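Side-chain contact in cell division control protein 45 cdc45 putative (Entamoeba histolytica, PDB 6CC2), which probably takes part in DNA replication as a Cdc45-family component of the CMG helicase, and may regulate replication through a conformational switch: residues I412-S417 with E435-R440. Residues are numbered along the deposited sequence; the frame is centred on the assembly and turned at random.
Sequences IILLLS and ELLSIR
Leu437 reaches across to Leu414 and Ile413, joining two helices at the ends of a beta hairpin. Helix 393-417 runs into antiparallel strands 419-423 and 427-432, which the Cys420-Cys430 disulfide ties together. Helix 435-441 follows, so the contact closes a helix-strand-strand-helix (alpha-beta-beta-alpha) segment at one edge of the mixed sheet. It lies about 25 Å from the centre of the chain, measured between centres.

CB of Leu437 points at helix 393-417 but stays 5.2 Å from Leu414 CD2, too far to touch it. Leu437 CG is also set back, 5.0 Å from Leu414 CD2. The chain then divides. With chi2 at -174°, CD1 lies anti to CA, on the extended line of the side chain, and it makes both contacts. Leu437 CD1 meets Leu414 CD2 at 3.6 Å, methyl against methyl, and Ile413 more loosely. The other branch, Leu437 CD2, comes no closer to Ile413 than 4.8 Å, at Ile413 CD1.

Leu414 and Leu437 pass alongside one another, pointing in opposite directions. Ile413 comes in at a slant on the exposed side, where a bound PEG molecule lies near it. The contact is small and apolar, with no hydrogen bond between the segments. Val432 of the second hairpin strand touches both leucines, and Leu450 of helix 444-462 also packs on Leu414. Asp434 OD1 accepts a hydrogen bond from the Leu437 backbone N.

A chi1 of -66° puts Ile413 CG1 beside the backbone N and CG2 anti to it. Ile413 CG2 is thereby the branch turned to Leu437 CD1, 4.2 Å away.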
ATOM      1  N   ILE A 412      20.119   4.210  -4.732  1.00 28.28           N
ATOM      2  CA  ILE A 412      21.453   3.829  -4.290  1.00 34.83           C
ATOM      3  C   ILE A 412      22.428   4.969  -4.530  1.00 35.85           C
ATOM      4  O   ILE A 412      23.233   5.311  -3.656  1.00 35.77           O
ATOM      5  CB  ILE A 412      21.917   2.547  -5.004  1.00 39.54           C
ATOM      6  CG1 ILE A 412      21.114   1.346  -4.512  1.00 37.79           C
ATOM      7  CG2 ILE A 412      23.414   2.333  -4.785  1.00 46.06           C
ATOM      8  CD1 ILE A 412      21.380   0.076  -5.305  1.00 37.09           C
ATOM      9  N   ILE A 413      22.378   5.569  -5.727  1.00 34.51           N
ATOM     10  CA  ILE A 413      23.279   6.683  -6.035  1.00 32.76           C
ATOM     11  C   ILE A 413      23.092   7.807  -5.025  1.00 29.17           C
ATOM     12  O   ILE A 413      24.063   8.346  -4.478  1.00 29.96           O
ATOM     13  CB  ILE A 413      23.057   7.174  -7.480  1.00 33.80           C
ATOM     14  CG1 ILE A 413      23.458   6.086  -8.475  1.00 37.00           C
ATOM     15  CG2 ILE A 413      23.827   8.455  -7.748  1.00 39.84           C
ATOM     16  CD1 ILE A 413      23.024   6.373  -9.904  1.00 40.02           C
ATOM     17  N   LEU A 414      21.840   8.187  -4.766  1.00 26.63           N
ATOM     18  CA  LEU A 414      21.594   9.346  -3.921  1.00 27.99           C
ATOM     19  C   LEU A 414      22.023   9.104  -2.477  1.00 32.05           C
ATOM     20  O   LEU A 414      22.572  10.000  -1.834  1.00 35.72           O
ATOM     21  CB  LEU A 414      20.122   9.746  -3.984  1.00 30.22           C
ATOM     22  CG  LEU A 414      19.666  10.295  -5.335  1.00 33.67           C
ATOM     23  CD1 LEU A 414      18.164  10.522  -5.329  1.00 33.78           C
ATOM     24  CD2 LEU A 414      20.396  11.562  -5.692  1.00 34.91           C
ATOM     25  N   LEU A 415      21.771   7.905  -1.947  1.00 34.43           N
ATOM     26  CA  LEU A 415      22.206   7.626  -0.586  1.00 40.21           C
ATOM     27  C   LEU A 415      23.727   7.596  -0.474  1.00 40.54           C
ATOM     28  O   LEU A 415      24.262   7.755   0.625  1.00 46.11           O
ATOM     29  CB  LEU A 415      21.628   6.304  -0.103  1.00 42.91           C
ATOM     30  CG  LEU A 415      20.110   6.264   0.125  1.00 48.32           C
ATOM     31  CD1 LEU A 415      19.735   4.931   0.740  1.00 46.77           C
ATOM     32  CD2 LEU A 415      19.628   7.420   0.998  1.00 50.61           C
ATOM     33  N   LEU A 416      24.429   7.395  -1.590  1.00 36.27           N
ATOM     34  CA  LEU A 416      25.894   7.401  -1.587  1.00 41.84           C
ATOM     35  C   LEU A 416      26.471   8.771  -1.914  1.00 49.73           C
ATOM     36  O   LEU A 416      27.502   9.156  -1.353  1.00 53.34           O
ATOM     37  CB  LEU A 416      26.419   6.380  -2.599  1.00 44.61           C
ATOM     38  CG  LEU A 416      26.459   4.913  -2.165  1.00 50.27           C
ATOM     39  CD1 LEU A 416      25.268   4.543  -1.323  1.00 53.07           C
ATOM     40  CD2 LEU A 416      26.532   4.011  -3.398  1.00 52.32           C
ATOM     41  N   SER A 417      25.830   9.511  -2.815  1.00 56.62           N
ATOM     42  CA  SER A 417      26.364  10.768  -3.317  1.00 68.85           C
ATOM     43  C   SER A 417      25.536  11.977  -2.929  1.00 64.28           C
ATOM     44  O   SER A 417      26.103  13.058  -2.736  1.00 62.65           O
ATOM     45  CB  SER A 417      26.467  10.726  -4.850  1.00 79.14           C
ATOM     46  OG  SER A 417      27.164   9.574  -5.291  1.00 85.54           O
ATOM     47  N   GLU A 435      22.233  17.019 -13.224  1.00 29.67           N
ATOM     48  CA  GLU A 435      21.457  17.236 -14.445  1.00 34.71           C
ATOM     49  C   GLU A 435      20.599  16.016 -14.785  1.00 36.28           C
ATOM     50  O   GLU A 435      19.379  16.130 -14.962  1.00 33.43           O
ATOM     51  CB  GLU A 435      22.391  17.585 -15.603  1.00 35.07           C
ATOM     52  CG  GLU A 435      21.660  17.827 -16.919  1.00 39.04           C
ATOM     53  CD  GLU A 435      22.504  18.478 -17.979  1.00 46.10           C
ATOM     54  OE1 GLU A 435      23.758  18.439 -17.899  1.00 45.49           O
ATOM     55  OE2 GLU A 435      21.907  19.042 -18.928  1.00 54.26           O
ATOM     56  N   LEU A 436      21.220  14.835 -14.843  1.00 35.50           N
ATOM     57  CA  LEU A 436      20.528  13.646 -15.340  1.00 42.10           C
ATOM     58  C   LEU A 436      19.441  13.176 -14.378  1.00 36.37           C
ATOM     59  O   LEU A 436      18.305  12.911 -14.796  1.00 36.29           O
ATOM     60  CB  LEU A 436      21.539  12.524 -15.589  1.00 52.94           C
ATOM     61  CG  LEU A 436      20.958  11.159 -15.959  1.00 67.52           C
ATOM     62  CD1 LEU A 436      20.131  11.234 -17.234  1.00 70.17           C
ATOM     63  CD2 LEU A 436      22.073  10.131 -16.105  1.00 78.72           C
ATOM     64  N   LEU A 437      19.773  13.025 -13.091  1.00 29.36           N
ATOM     65  CA  LEU A 437      18.787  12.535 -12.138  1.00 30.54           C
ATOM     66  C   LEU A 437      17.632  13.516 -11.992  1.00 28.81           C
ATOM     67  O   LEU A 437      16.474  13.107 -11.860  1.00 30.33           O
ATOM     68  CB  LEU A 437      19.433  12.286 -10.779  1.00 36.94           C
ATOM     69  CG  LEU A 437      20.533  11.237 -10.694  1.00 44.13           C
ATOM     70  CD1 LEU A 437      20.936  11.049  -9.235  1.00 45.29           C
ATOM     71  CD2 LEU A 437      20.103   9.923 -11.310  1.00 44.04           C
ATOM     72  N   SER A 438      17.928  14.817 -12.030  1.00 25.74           N
ATOM     73  CA  SER A 438      16.906  15.834 -11.805  1.00 26.25           C
ATOM     74  C   SER A 438      15.856  15.794 -12.904  1.00 28.97           C
ATOM     75  O   SER A 438      14.653  15.843 -12.630  1.00 28.70           O
ATOM     76  CB  SER A 438      17.562  17.225 -11.754  1.00 30.96           C
ATOM     77  OG  SER A 438      18.363  17.357 -10.597  1.00 34.22           O
ATOM     78  N   ILE A 439      16.297  15.711 -14.157  1.00 30.01           N
ATOM     79  CA  ILE A 439      15.354  15.732 -15.270  1.00 32.36           C
ATOM     80  C   ILE A 439      14.438  14.521 -15.195  1.00 33.29           C
ATOM     81  O   ILE A 439      13.273  14.595 -15.587  1.00 34.65           O
ATOM     82  CB  ILE A 439      16.120  15.806 -16.609  1.00 36.66           C
ATOM     83  CG1 ILE A 439      15.318  16.591 -17.644  1.00 46.21           C
ATOM     84  CG2 ILE A 439      16.423  14.418 -17.133  1.00 41.78           C
ATOM     85  CD1 ILE A 439      15.361  18.098 -17.424  1.00 54.08           C
ATOM     86  N   ARG A 440      14.927  13.405 -14.642  1.00 28.54           N
ATOM     87  CA  ARG A 440      14.135  12.182 -14.571  1.00 31.25           C
ATOM     88  C   ARG A 440      13.119  12.167 -13.432  1.00 30.28           C
ATOM     89  O   ARG A 440      12.127  11.433 -13.513  1.00 30.60           O
ATOM     90  CB  ARG A 440      15.059  10.977 -14.412  1.00 33.30           C
ATOM     91  CG  ARG A 440      15.935  10.704 -15.637  1.00 40.76           C
ATOM     92  CD  ARG A 440      17.009   9.677 -15.307  1.00 55.99           C
ATOM     93  NE  ARG A 440      16.453   8.535 -14.591  1.00 68.72           N
ATOM     94  CZ  ARG A 440      17.177   7.620 -13.957  1.00 74.19           C
ATOM     95  NH1 ARG A 440      18.500   7.706 -13.947  1.00 79.22           N
ATOM     96  NH2 ARG A 440      16.572   6.618 -13.330  1.00 66.32           N
TER